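Local coordinates for alkylhydroperoxidase AhpD core: uncharacterized peroxidase-related protein (Ralstonia eutropha, PDB 2PRR) that is uncharacterised in detail but probably acts as an AhpD-like peroxidase that reduces hydroperoxides, at residues S10-P15 and N177-R182; A57-L62 and T166-L171; R74-V79 and A96-Y101. All blocks are in the same frame, centred on the assembly; numbering follows the deposited sequence.

Interaction 1: S10-P15 and N177-R182; sequences SRYPVP and NTIGMR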
ATOM      1  N   SER D  10      12.181 -19.249 -21.164  1.00 32.77           N
ATOM      2  CA  SER D  10      10.756 -18.941 -21.155  1.00 33.15           C
ATOM      3  C   SER D  10      10.036 -20.137 -20.587  1.00 33.64           C
ATOM      4  O   SER D  10      10.589 -21.220 -20.610  1.00 33.21           O
ATOM      5  CB  SER D  10      10.304 -18.725 -22.591  1.00 33.49           C
ATOM      6  OG  SER D  10       8.909 -18.529 -22.689  1.00 40.98           O
ATOM      7  N   ARG D  11       8.832 -19.961 -20.035  1.00 35.36           N
ATOM      8  CA  ARG D  11       8.019 -21.121 -19.630  1.00 34.24           C
ATOM      9  C   ARG D  11       7.272 -21.636 -20.873  1.00 35.10           C
ATOM     10  O   ARG D  11       6.660 -22.684 -20.827  1.00 33.00           O
ATOM     11  CB  ARG D  11       7.017 -20.807 -18.529  1.00 34.07           C
ATOM     12  CG  ARG D  11       5.916 -19.953 -18.971  1.00 36.07           C
ATOM     13  CD  ARG D  11       4.823 -19.793 -17.958  1.00 47.11           C
ATOM     14  NE  ARG D  11       4.231 -21.038 -17.471  1.00 47.67           N
ATOM     15  CZ  ARG D  11       3.472 -21.867 -18.192  1.00 48.11           C
ATOM     16  NH1 ARG D  11       3.221 -21.668 -19.489  1.00 48.49           N
ATOM     17  NH2 ARG D  11       2.989 -22.949 -17.607  1.00 46.09           N
ATOM     18  N   TYR D  12       7.317 -20.860 -21.967  1.00 37.00           N
ATOM     19  CA  TYR D  12       6.668 -21.165 -23.255  1.00 36.03           C
ATOM     20  C   TYR D  12       7.664 -21.673 -24.254  1.00 36.54           C
ATOM     21  O   TYR D  12       8.846 -21.411 -24.103  1.00 36.90           O
ATOM     22  CB  TYR D  12       5.992 -19.902 -23.846  1.00 35.15           C
ATOM     23  CG  TYR D  12       4.721 -19.567 -23.136  1.00 27.21           C
ATOM     24  CD1 TYR D  12       4.732 -18.811 -21.978  1.00 28.30           C
ATOM     25  CD2 TYR D  12       3.514 -20.064 -23.588  1.00 29.90           C
ATOM     26  CE1 TYR D  12       3.562 -18.529 -21.296  1.00 29.79           C
ATOM     27  CE2 TYR D  12       2.331 -19.785 -22.914  1.00 35.29           C
ATOM     28  CZ  TYR D  12       2.363 -19.014 -21.775  1.00 26.47           C
ATOM     29  OH  TYR D  12       1.186 -18.745 -21.099  1.00 32.68           O
ATOM     30  N   PRO D  13       7.181 -22.374 -25.302  1.00 37.55           N
ATOM     31  CA  PRO D  13       8.077 -22.867 -26.343  1.00 37.91           C
ATOM     32  C   PRO D  13       8.875 -21.775 -27.042  1.00 37.43           C
ATOM     33  O   PRO D  13       8.395 -20.669 -27.214  1.00 37.68           O
ATOM     34  CB  PRO D  13       7.125 -23.547 -27.342  1.00 38.59           C
ATOM     35  CG  PRO D  13       5.878 -23.858 -26.555  1.00 37.67           C
ATOM     36  CD  PRO D  13       5.776 -22.765 -25.553  1.00 36.50           C
ATOM     37  N   VAL D  14      10.092 -22.105 -27.422  1.00 38.28           N
ATOM     38  CA  VAL D  14      10.954 -21.189 -28.128  1.00 39.95           C
ATOM     39  C   VAL D  14      11.165 -21.778 -29.505  1.00 41.25           C
ATOM     40  O   VAL D  14      11.679 -22.887 -29.617  1.00 41.17           O
ATOM     41  CB  VAL D  14      12.300 -21.049 -27.433  1.00 39.60           C
ATOM     42  CG1 VAL D  14      13.184 -20.019 -28.160  1.00 39.24           C
ATOM     43  CG2 VAL D  14      12.068 -20.654 -25.976  1.00 41.43           C
ATOM     44  N   PRO D  15      10.773 -21.046 -30.561  1.00 43.78           N
ATOM     45  CA  PRO D  15      10.945 -21.593 -31.890  1.00 44.91           C
ATOM     46  C   PRO D  15      12.391 -21.611 -32.345  1.00 46.87           C
ATOM     47  O   PRO D  15      13.216 -20.853 -31.832  1.00 47.25           O
ATOM     48  CB  PRO D  15      10.169 -20.601 -32.757  1.00 44.51           C
ATOM     49  CG  PRO D  15      10.338 -19.331 -32.062  1.00 43.72           C
ATOM     50  CD  PRO D  15      10.171 -19.701 -30.626  1.00 42.50           C
ATOM     51  N   ASN D 177       7.769 -10.912 -17.277  1.00 26.58           N
ATOM     52  CA  ASN D 177       7.502 -11.528 -16.008  1.00 26.23           C
ATOM     53  C   ASN D 177       6.546 -12.664 -16.155  1.00 27.79           C
ATOM     54  O   ASN D 177       6.690 -13.643 -15.475  1.00 32.40           O
ATOM     55  CB  ASN D 177       6.929 -10.508 -15.017  1.00 24.73           C
ATOM     56  CG  ASN D 177       7.979  -9.603 -14.418  1.00 15.91           C
ATOM     57  OD1 ASN D 177       9.108  -9.996 -14.250  1.00 26.26           O
ATOM     58  ND2 ASN D 177       7.581  -8.425 -14.007  1.00 20.79           N
ATOM     59  N   THR D 178       5.549 -12.549 -17.017  1.00 29.72           N
ATOM     60  CA  THR D 178       4.568 -13.627 -17.151  1.00 29.13           C
ATOM     61  C   THR D 178       5.170 -14.910 -17.732  1.00 30.49           C
ATOM     62  O   THR D 178       4.859 -16.005 -17.257  1.00 30.84           O
ATOM     63  CB  THR D 178       3.351 -13.204 -17.982  1.00 28.22           C
ATOM     64  OG1 THR D 178       2.684 -12.096 -17.358  1.00 31.21           O
ATOM     65  CG2 THR D 178       2.380 -14.349 -18.096  1.00 29.39           C
ATOM     66  N   ILE D 179       6.031 -14.775 -18.740  1.00 29.82           N
ATOM     67  CA  ILE D 179       6.611 -15.940 -19.410  1.00 30.53           C
ATOM     68  C   ILE D 179       7.939 -16.457 -18.791  1.00 31.17           C
ATOM     69  O   ILE D 179       8.450 -17.510 -19.194  1.00 33.22           O
ATOM     70  CB  ILE D 179       6.794 -15.684 -20.964  1.00 29.51           C
ATOM     71  CG1 ILE D 179       7.937 -14.736 -21.273  1.00 28.50           C
ATOM     72  CG2 ILE D 179       5.516 -15.134 -21.611  1.00 28.27           C
ATOM     73  CD1 ILE D 179       8.299 -14.753 -22.776  1.00 29.49           C
ATOM     74  N   GLY D 180       8.486 -15.723 -17.826  1.00 31.51           N
ATOM     75  CA  GLY D 180       9.735 -16.083 -17.186  1.00 29.02           C
ATOM     76  C   GLY D 180      10.887 -15.775 -18.100  1.00 29.46           C
ATOM     77  O   GLY D 180      11.867 -16.550 -18.191  1.00 31.26           O
HETATM   78  N   MSE D 181      10.800 -14.637 -18.776  1.00 28.69           N
HETATM   79  CA  MSE D 181      11.821 -14.286 -19.750  1.00 25.77           C
HETATM   80  C   MSE D 181      13.153 -14.114 -19.015  1.00 30.27           C
HETATM   81  O   MSE D 181      13.232 -13.388 -18.019  1.00 31.99           O
HETATM   82  CB  MSE D 181      11.415 -13.050 -20.520  1.00 27.32           C
HETATM   83  CG  MSE D 181      12.223 -12.873 -21.825  1.00 10.95           C
HETATM   84 SE   MSE D 181      11.889 -11.187 -22.394  0.75 19.30          SE
HETATM   85  CE  MSE D 181      10.178 -11.523 -22.972  1.00 22.56           C
ATOM     86  N   ARG D 182      14.182 -14.824 -19.490  1.00 30.75           N
ATOM     87  CA  ARG D 182      15.485 -14.872 -18.832  1.00 28.85           C
ATOM     88  C   ARG D 182      16.552 -14.008 -19.499  1.00 30.80           C
ATOM     89  O   ARG D 182      16.852 -14.184 -20.697  1.00 30.75           O
ATOM     90  CB  ARG D 182      15.988 -16.320 -18.767  1.00 25.39           C
ATOM     91  CG  ARG D 182      17.228 -16.496 -17.897  1.00 26.93           C
ATOM     92  CD  ARG D 182      17.933 -17.849 -18.078  1.00 31.21           C
ATOM     93  NE  ARG D 182      19.222 -17.843 -17.371  1.00 32.21           N
ATOM     94  CZ  ARG D 182      19.386 -18.138 -16.078  1.00 26.30           C
ATOM     95  NH1 ARG D 182      18.381 -18.536 -15.316  1.00 28.82           N
ATOM     96  NH2 ARG D 182      20.591 -18.060 -15.544  1.00 32.52           N
TER
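R11 donates its backbone N-H to the carbonyl O of I179, 2.6 Å from N to O, so a loop of the N-terminal arm, shaped by an ST turn, bonds to I179 O near where helix 156-179 gives way to G180. There, with positive phi, G180 turns the chain out of the helix. The same I179 O also takes a CA-H...O contact from S10, and the side chain of I179 packs over the loop: CG2 lies 3.8 Å from CD1 of Y12, the two side chains crossing at about a right angle, and CD1 reaches OG of S10. In the ST turn, OG of S10 accepts from Y12 N at 2.9 Å; being anti to the S10 backbone N (chi1 175°), OG sits beside the S10 carbonyl carbon, on the side of the chain where Y12 N follows. R11 bends at chi3 beside Y12, its NH1 3.5 Å above the tyrosine ring, offset toward the rim. Further out, the guanidinium forms salt bridges with E143 and D156 of the second subunit. The loop thus connects the I179-G180 region with a subunit interface, where OH of Y12 is hydrogen-bonded to the carbonyl O of D156 in that subunit.

Interaction 2: A57-L62 and T166-L171; sequences AYHDAL and TAFFGL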
ATOM      1  N   ALA D  57       8.288  -3.057 -33.627  1.00 30.54           N
ATOM      2  CA  ALA D  57       7.956  -1.832 -34.325  1.00 31.42           C
ATOM      3  C   ALA D  57       7.649  -0.716 -33.341  1.00 32.03           C
ATOM      4  O   ALA D  57       8.020   0.435 -33.565  1.00 32.13           O
ATOM      5  CB  ALA D  57       6.789  -2.063 -35.251  1.00 33.08           C
ATOM      6  N   TYR D  58       6.962  -1.043 -32.240  1.00 33.00           N
ATOM      7  CA  TYR D  58       6.653  -0.036 -31.242  1.00 29.46           C
ATOM      8  C   TYR D  58       7.949   0.326 -30.552  1.00 28.87           C
ATOM      9  O   TYR D  58       8.220   1.496 -30.319  1.00 29.84           O
ATOM     10  CB  TYR D  58       5.641  -0.549 -30.202  1.00 29.65           C
ATOM     11  CG  TYR D  58       4.695   0.517 -29.697  1.00 19.58           C
ATOM     12  CD1 TYR D  58       5.142   1.792 -29.382  1.00 22.99           C
ATOM     13  CD2 TYR D  58       3.350   0.241 -29.510  1.00 25.12           C
ATOM     14  CE1 TYR D  58       4.267   2.769 -28.934  1.00 29.90           C
ATOM     15  CE2 TYR D  58       2.456   1.237 -29.045  1.00 21.15           C
ATOM     16  CZ  TYR D  58       2.927   2.485 -28.744  1.00 26.16           C
ATOM     17  OH  TYR D  58       2.072   3.478 -28.269  1.00 24.32           O
ATOM     18  N   HIS D  59       8.752  -0.676 -30.207  1.00 29.94           N
ATOM     19  CA  HIS D  59      10.028  -0.422 -29.566  1.00 32.59           C
ATOM     20  C   HIS D  59      10.909   0.549 -30.389  1.00 34.67           C
ATOM     21  O   HIS D  59      11.468   1.528 -29.869  1.00 33.77           O
ATOM     22  CB  HIS D  59      10.785  -1.734 -29.328  1.00 33.01           C
ATOM     23  CG  HIS D  59      12.179  -1.528 -28.817  1.00 36.37           C
ATOM     24  ND1 HIS D  59      13.276  -1.458 -29.651  1.00 41.09           N
ATOM     25  CD2 HIS D  59      12.643  -1.300 -27.566  1.00 36.13           C
ATOM     26  CE1 HIS D  59      14.358  -1.226 -28.931  1.00 37.71           C
ATOM     27  NE2 HIS D  59      14.001  -1.131 -27.662  1.00 40.53           N
ATOM     28  N   ASP D  60      11.024   0.257 -31.680  1.00 34.91           N
ATOM     29  CA  ASP D  60      11.815   1.069 -32.586  1.00 34.86           C
ATOM     30  C   ASP D  60      11.269   2.480 -32.697  1.00 35.12           C
ATOM     31  O   ASP D  60      12.022   3.431 -32.738  1.00 35.26           O
ATOM     32  CB  ASP D  60      11.882   0.380 -33.940  1.00 36.21           C
ATOM     33  CG  ASP D  60      12.777  -0.874 -33.922  1.00 43.79           C
ATOM     34  OD1 ASP D  60      13.222  -1.300 -32.831  1.00 51.14           O
ATOM     35  OD2 ASP D  60      13.065  -1.418 -35.011  1.00 53.33           O
ATOM     36  N   ALA D  61       9.953   2.636 -32.674  1.00 36.04           N
ATOM     37  CA  ALA D  61       9.350   3.978 -32.766  1.00 35.57           C
ATOM     38  C   ALA D  61       9.700   4.954 -31.623  1.00 36.22           C
ATOM     39  O   ALA D  61       9.705   6.173 -31.795  1.00 37.47           O
ATOM     40  CB  ALA D  61       7.849   3.843 -32.881  1.00 35.47           C
ATOM     41  N   LEU D  62       9.995   4.412 -30.457  1.00 37.26           N
ATOM     42  CA  LEU D  62      10.302   5.208 -29.293  1.00 35.80           C
ATOM     43  C   LEU D  62      11.796   5.301 -29.024  1.00 35.41           C
ATOM     44  O   LEU D  62      12.301   6.353 -28.618  1.00 36.26           O
ATOM     45  CB  LEU D  62       9.623   4.562 -28.084  1.00 34.75           C
ATOM     46  CG  LEU D  62       8.126   4.299 -28.242  1.00 37.12           C
ATOM     47  CD1 LEU D  62       7.568   3.615 -27.021  1.00 37.09           C
ATOM     48  CD2 LEU D  62       7.389   5.596 -28.477  1.00 40.75           C
ATOM     49  N   THR D 166       7.887   4.712 -20.712  1.00 27.90           N
ATOM     50  CA  THR D 166       7.346   4.084 -19.504  1.00 26.96           C
ATOM     51  C   THR D 166       6.238   3.105 -19.950  1.00 26.16           C
ATOM     52  O   THR D 166       6.303   1.921 -19.649  1.00 27.55           O
ATOM     53  CB  THR D 166       6.807   5.140 -18.535  1.00 22.82           C
ATOM     54  OG1 THR D 166       7.836   6.087 -18.220  1.00 19.36           O
ATOM     55  CG2 THR D 166       6.256   4.493 -17.245  1.00 28.84           C
ATOM     56  N   ALA D 167       5.282   3.594 -20.740  1.00 26.81           N
ATOM     57  CA  ALA D 167       4.126   2.801 -21.165  1.00 27.01           C
ATOM     58  C   ALA D 167       4.478   1.518 -21.887  1.00 25.74           C
ATOM     59  O   ALA D 167       3.960   0.465 -21.559  1.00 26.96           O
ATOM     60  CB  ALA D 167       3.178   3.643 -21.997  1.00 26.46           C
ATOM     61  N   PHE D 168       5.372   1.594 -22.854  1.00 25.69           N
ATOM     62  CA  PHE D 168       5.738   0.428 -23.606  1.00 25.49           C
ATOM     63  C   PHE D 168       6.558  -0.600 -22.818  1.00 24.60           C
ATOM     64  O   PHE D 168       6.364  -1.801 -22.985  1.00 24.11           O
ATOM     65  CB  PHE D 168       6.491   0.832 -24.873  1.00 26.30           C
ATOM     66  CG  PHE D 168       7.057  -0.335 -25.594  1.00 19.22           C
ATOM     67  CD1 PHE D 168       6.230  -1.165 -26.329  1.00 19.59           C
ATOM     68  CD2 PHE D 168       8.409  -0.641 -25.492  1.00 25.80           C
ATOM     69  CE1 PHE D 168       6.742  -2.269 -26.986  1.00 28.24           C
ATOM     70  CE2 PHE D 168       8.938  -1.736 -26.166  1.00 25.71           C
ATOM     71  CZ  PHE D 168       8.098  -2.543 -26.915  1.00 27.42           C
ATOM     72  N   PHE D 169       7.491  -0.172 -22.004  1.00 24.21           N
ATOM     73  CA  PHE D 169       8.212  -1.090 -21.165  1.00 23.21           C
ATOM     74  C   PHE D 169       7.388  -1.623 -19.942  1.00 23.95           C
ATOM     75  O   PHE D 169       7.736  -2.552 -19.353  1.00 24.31           O
ATOM     76  CB  PHE D 169       9.573  -0.535 -20.792  1.00 19.37           C
ATOM     77  CG  PHE D 169      10.564  -0.485 -21.976  1.00 25.15           C
ATOM     78  CD1 PHE D 169      11.360  -1.548 -22.277  1.00 22.37           C
ATOM     79  CD2 PHE D 169      10.654   0.617 -22.766  1.00 21.05           C
ATOM     80  CE1 PHE D 169      12.249  -1.500 -23.376  1.00 25.82           C
ATOM     81  CE2 PHE D 169      11.600   0.637 -23.884  1.00 28.01           C
ATOM     82  CZ  PHE D 169      12.338  -0.420 -24.131  1.00 13.52           C
ATOM     83  N   GLY D 170       6.285  -1.018 -19.659  1.00 24.13           N
ATOM     84  CA  GLY D 170       5.328  -1.572 -18.668  1.00 27.38           C
ATOM     85  C   GLY D 170       4.684  -2.782 -19.349  1.00 29.01           C
ATOM     86  O   GLY D 170       4.367  -3.774 -18.693  1.00 29.82           O
ATOM     87  N   LEU D 171       4.500  -2.709 -20.678  1.00 28.50           N
ATOM     88  CA  LEU D 171       3.982  -3.841 -21.461  1.00 28.47           C
ATOM     89  C   LEU D 171       5.051  -4.943 -21.473  1.00 28.55           C
ATOM     90  O   LEU D 171       4.806  -6.096 -21.090  1.00 27.65           O
ATOM     91  CB  LEU D 171       3.646  -3.387 -22.906  1.00 29.95           C
ATOM     92  CG  LEU D 171       3.194  -4.381 -23.994  1.00 25.68           C
ATOM     93  CD1 LEU D 171       2.754  -3.615 -25.221  1.00 29.20           C
ATOM     94  CD2 LEU D 171       4.280  -5.372 -24.381  1.00 28.72           C
TER
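F168 lays its ring against the helix surface between Y58 and H59, with the backbone N of H59 3.8 Å above one face and displaced toward the rim. Its two meta carbons have different neighbours: CE1 touches CB of Y58 at 3.8 Å, and CE2 touches CB of H59 at 3.7 Å. L62 CD1 lies 3.7 Å from F168 CB, at the root of the side chain. The axes of the near-antiparallel segments 57-62 and 166-171 are 10.6 Å apart at closest approach, a distance F168 bridges; its CG is anti to the backbone N (chi1 172°), which carries the ring toward 57-62. Y58 and F168 have rings in nearly parallel planes, 27° apart, but slid so far that they hardly overlap; this is a weak pairing rather than a stack. H59 meets F169 rim to rim, CD2 3.6 Å from CZ, neither ring over the other. The imidazole is held from its far edge by ND1, which donates in the ring plane to D60 OD1 at 3.2 Å, in a nearly straight bond (167°), and D60 in turn bridges to R27. A PEG molecule lies close to the H59 side chain. Helix 49-63 and helix 156-179 thus form a largely buried, aromatic-rich contact: F169 continues it onto V78 of helix 71-84 and edge-to-face with H94 of helix 88-102, F168 meets F55, and Y58 reaches A54 of the second subunit.

Interaction 3: R74-V79 and A96-Y101; sequences REMIVV and AILRIY
L98 and E75 sit where helix 88-102 and helix 71-84 come closest, and the apolar contacts fan out from them. L98 reaches across with its two methyls split: CD2 lies 3.8 Å from CG2 of V79, while CD1 meets CE of M76, a selenomethionine, at 3.9 Å. Having CG anti to the backbone N (chi1 169°) carries this fork into the groove between M76 and V79, so both L98 methyls find apolar partners. The axes of segments 74-79 and 96-101 approach to 8.8 Å and run nearly antiparallel, at 150°. The backbones draw near, with CA of E75 5.3 Å from CA of L98, and the side chains touch there too, CB of E75 lying 4.0 Å from CB of L98.

A second group of contacts uses the aliphatic part of a charged residue. E75 bends at chi2, which folds its chain against I97 and Y101: its CG lies 3.8 Å from CD2 of Y101, and its OE2 is 3.6 Å from CG2 of I97. That methyl of I97 also lies over one face of the Y101 ring, 3.5 Å above its plane and toward the rim, so the three side chains interlock as a small cluster.

No hydrogen bond joins the two segments, and the polar end of E75 turns to a residue just before 96-101: OE1 is hydrogen-bonded to ND1 of H94. Around the apolar part, V111 and A112 of helix 107-114 pack on V79 and A108 on L98. A Cys-X-X-Cys sequence spans the connection and the start of helix 88-102, and in AhpD-like proteins such a cysteine pair, with a nearby glutamate and histidine, forms the peroxidase site. This antiparallel helix pair, with E75 reaching H94, is consistent with that site in the carboxymuconolactone decarboxylase family fold.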
ATOM      1  N   ARG D  74      16.840   7.408 -22.270  1.00 32.70           N
ATOM      2  CA  ARG D  74      15.741   6.507 -22.583  1.00 32.65           C
ATOM      3  C   ARG D  74      15.902   5.175 -21.866  1.00 31.65           C
ATOM      4  O   ARG D  74      14.916   4.627 -21.381  1.00 30.62           O
ATOM      5  CB  ARG D  74      15.659   6.262 -24.087  1.00 33.20           C
ATOM      6  CG  ARG D  74      15.327   7.507 -24.889  1.00 34.28           C
ATOM      7  CD  ARG D  74      15.483   7.283 -26.411  1.00 37.30           C
ATOM      8  NE  ARG D  74      15.544   8.565 -27.127  1.00 37.39           N
ATOM      9  CZ  ARG D  74      15.298   8.747 -28.421  1.00 41.26           C
ATOM     10  NH1 ARG D  74      14.907   7.745 -29.193  1.00 44.88           N
ATOM     11  NH2 ARG D  74      15.406   9.962 -28.930  1.00 41.51           N
ATOM     12  N   GLU D  75      17.135   4.646 -21.838  1.00 31.74           N
ATOM     13  CA  GLU D  75      17.436   3.396 -21.139  1.00 29.96           C
ATOM     14  C   GLU D  75      17.341   3.565 -19.628  1.00 29.53           C
ATOM     15  O   GLU D  75      16.972   2.636 -18.923  1.00 28.84           O
ATOM     16  CB  GLU D  75      18.818   2.905 -21.494  1.00 29.58           C
ATOM     17  CG  GLU D  75      18.955   2.495 -22.955  1.00 35.34           C
ATOM     18  CD  GLU D  75      18.058   1.320 -23.359  1.00 38.62           C
ATOM     19  OE1 GLU D  75      17.494   0.625 -22.483  1.00 40.40           O
ATOM     20  OE2 GLU D  75      17.905   1.094 -24.569  1.00 38.68           O
HETATM   21  N   MSE D  76      17.647   4.767 -19.159  1.00 28.59           N
HETATM   22  CA  MSE D  76      17.567   5.091 -17.751  1.00 29.83           C
HETATM   23  C   MSE D  76      16.106   4.983 -17.308  1.00 30.69           C
HETATM   24  O   MSE D  76      15.801   4.399 -16.270  1.00 32.81           O
HETATM   25  CB  MSE D  76      18.152   6.491 -17.539  1.00 31.71           C
HETATM   26  CG  MSE D  76      18.661   6.806 -16.168  1.00 28.61           C
HETATM   27 SE   MSE D  76      19.470   8.513 -16.156  0.75 24.70          SE
HETATM   28  CE  MSE D  76      20.916   8.353 -17.664  1.00 30.98           C
ATOM     29  N   ILE D  77      15.200   5.498 -18.134  1.00 31.55           N
ATOM     30  CA  ILE D  77      13.770   5.394 -17.860  1.00 29.72           C
ATOM     31  C   ILE D  77      13.338   3.923 -17.756  1.00 30.16           C
ATOM     32  O   ILE D  77      12.551   3.544 -16.873  1.00 29.39           O
ATOM     33  CB  ILE D  77      12.926   6.135 -18.915  1.00 30.54           C
ATOM     34  CG1 ILE D  77      13.265   7.637 -18.898  1.00 30.37           C
ATOM     35  CG2 ILE D  77      11.396   5.933 -18.630  1.00 32.55           C
ATOM     36  CD1 ILE D  77      12.596   8.493 -19.950  1.00 27.58           C
ATOM     37  N   VAL D  78      13.867   3.085 -18.631  1.00 28.86           N
ATOM     38  CA  VAL D  78      13.505   1.673 -18.618  1.00 29.21           C
ATOM     39  C   VAL D  78      13.971   0.986 -17.360  1.00 28.87           C
ATOM     40  O   VAL D  78      13.237   0.147 -16.771  1.00 30.24           O
ATOM     41  CB  VAL D  78      14.119   0.886 -19.793  1.00 29.63           C
ATOM     42  CG1 VAL D  78      13.673  -0.592 -19.714  1.00 31.03           C
ATOM     43  CG2 VAL D  78      13.739   1.529 -21.114  1.00 25.59           C
ATOM     44  N   VAL D  79      15.171   1.339 -16.926  1.00 26.85           N
ATOM     45  CA  VAL D  79      15.725   0.682 -15.771  1.00 26.02           C
ATOM     46  C   VAL D  79      14.933   1.024 -14.466  1.00 25.65           C
ATOM     47  O   VAL D  79      14.701   0.119 -13.676  1.00 21.41           O
ATOM     48  CB  VAL D  79      17.248   0.939 -15.617  1.00 27.06           C
ATOM     49  CG1 VAL D  79      17.784   0.209 -14.432  1.00 25.30           C
ATOM     50  CG2 VAL D  79      18.038   0.469 -16.893  1.00 24.23           C
ATOM     51  N   ALA D  96      22.611  -2.985 -18.759  1.00 33.09           N
ATOM     52  CA  ALA D  96      23.803  -3.203 -19.581  1.00 34.39           C
ATOM     53  C   ALA D  96      23.908  -2.138 -20.645  1.00 34.00           C
ATOM     54  O   ALA D  96      24.934  -1.517 -20.806  1.00 36.30           O
ATOM     55  CB  ALA D  96      23.757  -4.575 -20.220  1.00 33.09           C
ATOM     56  N   ILE D  97      22.801  -1.892 -21.315  1.00 35.16           N
ATOM     57  CA  ILE D  97      22.712  -0.925 -22.397  1.00 34.44           C
ATOM     58  C   ILE D  97      22.870   0.495 -21.862  1.00 35.34           C
ATOM     59  O   ILE D  97      23.495   1.318 -22.500  1.00 34.67           O
ATOM     60  CB  ILE D  97      21.389  -1.092 -23.147  1.00 33.58           C
ATOM     61  CG1 ILE D  97      21.264  -2.527 -23.697  1.00 31.64           C
ATOM     62  CG2 ILE D  97      21.299  -0.094 -24.293  1.00 38.52           C
ATOM     63  CD1 ILE D  97      19.852  -2.942 -24.034  1.00 36.25           C
ATOM     64  N   LEU D  98      22.287   0.779 -20.693  1.00 36.09           N
ATOM     65  CA  LEU D  98      22.446   2.077 -20.031  1.00 34.59           C
ATOM     66  C   LEU D  98      23.917   2.361 -19.696  1.00 36.39           C
ATOM     67  O   LEU D  98      24.402   3.475 -19.905  1.00 39.33           O
ATOM     68  CB  LEU D  98      21.606   2.111 -18.750  1.00 33.80           C
ATOM     69  CG  LEU D  98      21.819   3.264 -17.782  1.00 30.20           C
ATOM     70  CD1 LEU D  98      21.740   4.582 -18.454  1.00 31.35           C
ATOM     71  CD2 LEU D  98      20.798   3.141 -16.647  1.00 31.19           C
ATOM     72  N   ARG D  99      24.615   1.360 -19.160  1.00 36.82           N
ATOM     73  CA  ARG D  99      26.037   1.492 -18.821  1.00 37.10           C
ATOM     74  C   ARG D  99      26.883   1.755 -20.050  1.00 37.11           C
ATOM     75  O   ARG D  99      27.773   2.573 -20.019  1.00 36.69           O
ATOM     76  CB  ARG D  99      26.566   0.247 -18.107  1.00 37.31           C
ATOM     77  CG  ARG D  99      26.056   0.104 -16.656  1.00 33.54           C
ATOM     78  CD  ARG D  99      26.786  -1.003 -15.963  1.00 37.26           C
ATOM     79  NE  ARG D  99      26.555  -2.316 -16.562  1.00 30.92           N
ATOM     80  CZ  ARG D  99      25.588  -3.140 -16.182  1.00 31.83           C
ATOM     81  NH1 ARG D  99      24.745  -2.803 -15.207  1.00 27.34           N
ATOM     82  NH2 ARG D  99      25.454  -4.308 -16.770  1.00 29.19           N
ATOM     83  N   ILE D 100      26.593   1.045 -21.118  1.00 38.95           N
ATOM     84  CA  ILE D 100      27.292   1.217 -22.388  1.00 39.95           C
ATOM     85  C   ILE D 100      27.078   2.616 -22.968  1.00 41.50           C
ATOM     86  O   ILE D 100      28.041   3.264 -23.373  1.00 43.11           O
ATOM     87  CB  ILE D 100      26.781   0.196 -23.427  1.00 40.84           C
ATOM     88  CG1 ILE D 100      27.151  -1.238 -23.041  1.00 38.12           C
ATOM     89  CG2 ILE D 100      27.325   0.503 -24.828  1.00 42.40           C
ATOM     90  CD1 ILE D 100      28.597  -1.590 -23.261  1.00 41.63           C
ATOM     91  N   TYR D 101      25.825   3.072 -23.024  1.00 42.89           N
ATOM     92  CA  TYR D 101      25.509   4.388 -23.598  1.00 44.44           C
ATOM     93  C   TYR D 101      26.061   5.557 -22.806  1.00 45.83           C
ATOM     94  O   TYR D 101      26.577   6.514 -23.388  1.00 46.38           O
ATOM     95  CB  TYR D 101      23.987   4.613 -23.803  1.00 44.23           C
ATOM     96  CG  TYR D 101      23.328   3.811 -24.924  1.00 44.71           C
ATOM     97  CD1 TYR D 101      24.061   3.296 -25.988  1.00 47.21           C
ATOM     98  CD2 TYR D 101      21.950   3.666 -24.974  1.00 44.56           C
ATOM     99  CE1 TYR D 101      23.459   2.585 -26.997  1.00 43.35           C
ATOM    100  CE2 TYR D 101      21.344   2.960 -25.999  1.00 43.61           C
ATOM    101  CZ  TYR D 101      22.115   2.426 -27.004  1.00 43.34           C
ATOM    102  OH  TYR D 101      21.542   1.729 -28.042  1.00 50.53           O
TER

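In the fold
The contacts are ordered concentrically along the chain: interaction 1 joins segments near its two ends, interaction 2 lies within that span, and interaction 3 is innermost. Interactions 1 and 2 share helix 156-179, one at its C-terminal end and the other further back, with centres 19 Å apart, and both reach the second subunit. Interactions 2 and 3 touch, their centres 14 Å apart, where F169 packs on V78 and T166 on I77. Interaction 3 lies about 23 Å from interaction 1 between centres, and no other subunit touches its segments. The all-helical fold has a buried centre holding the probable peroxidase site, while the contact near the termini, like part of interaction 2, meets the second subunit.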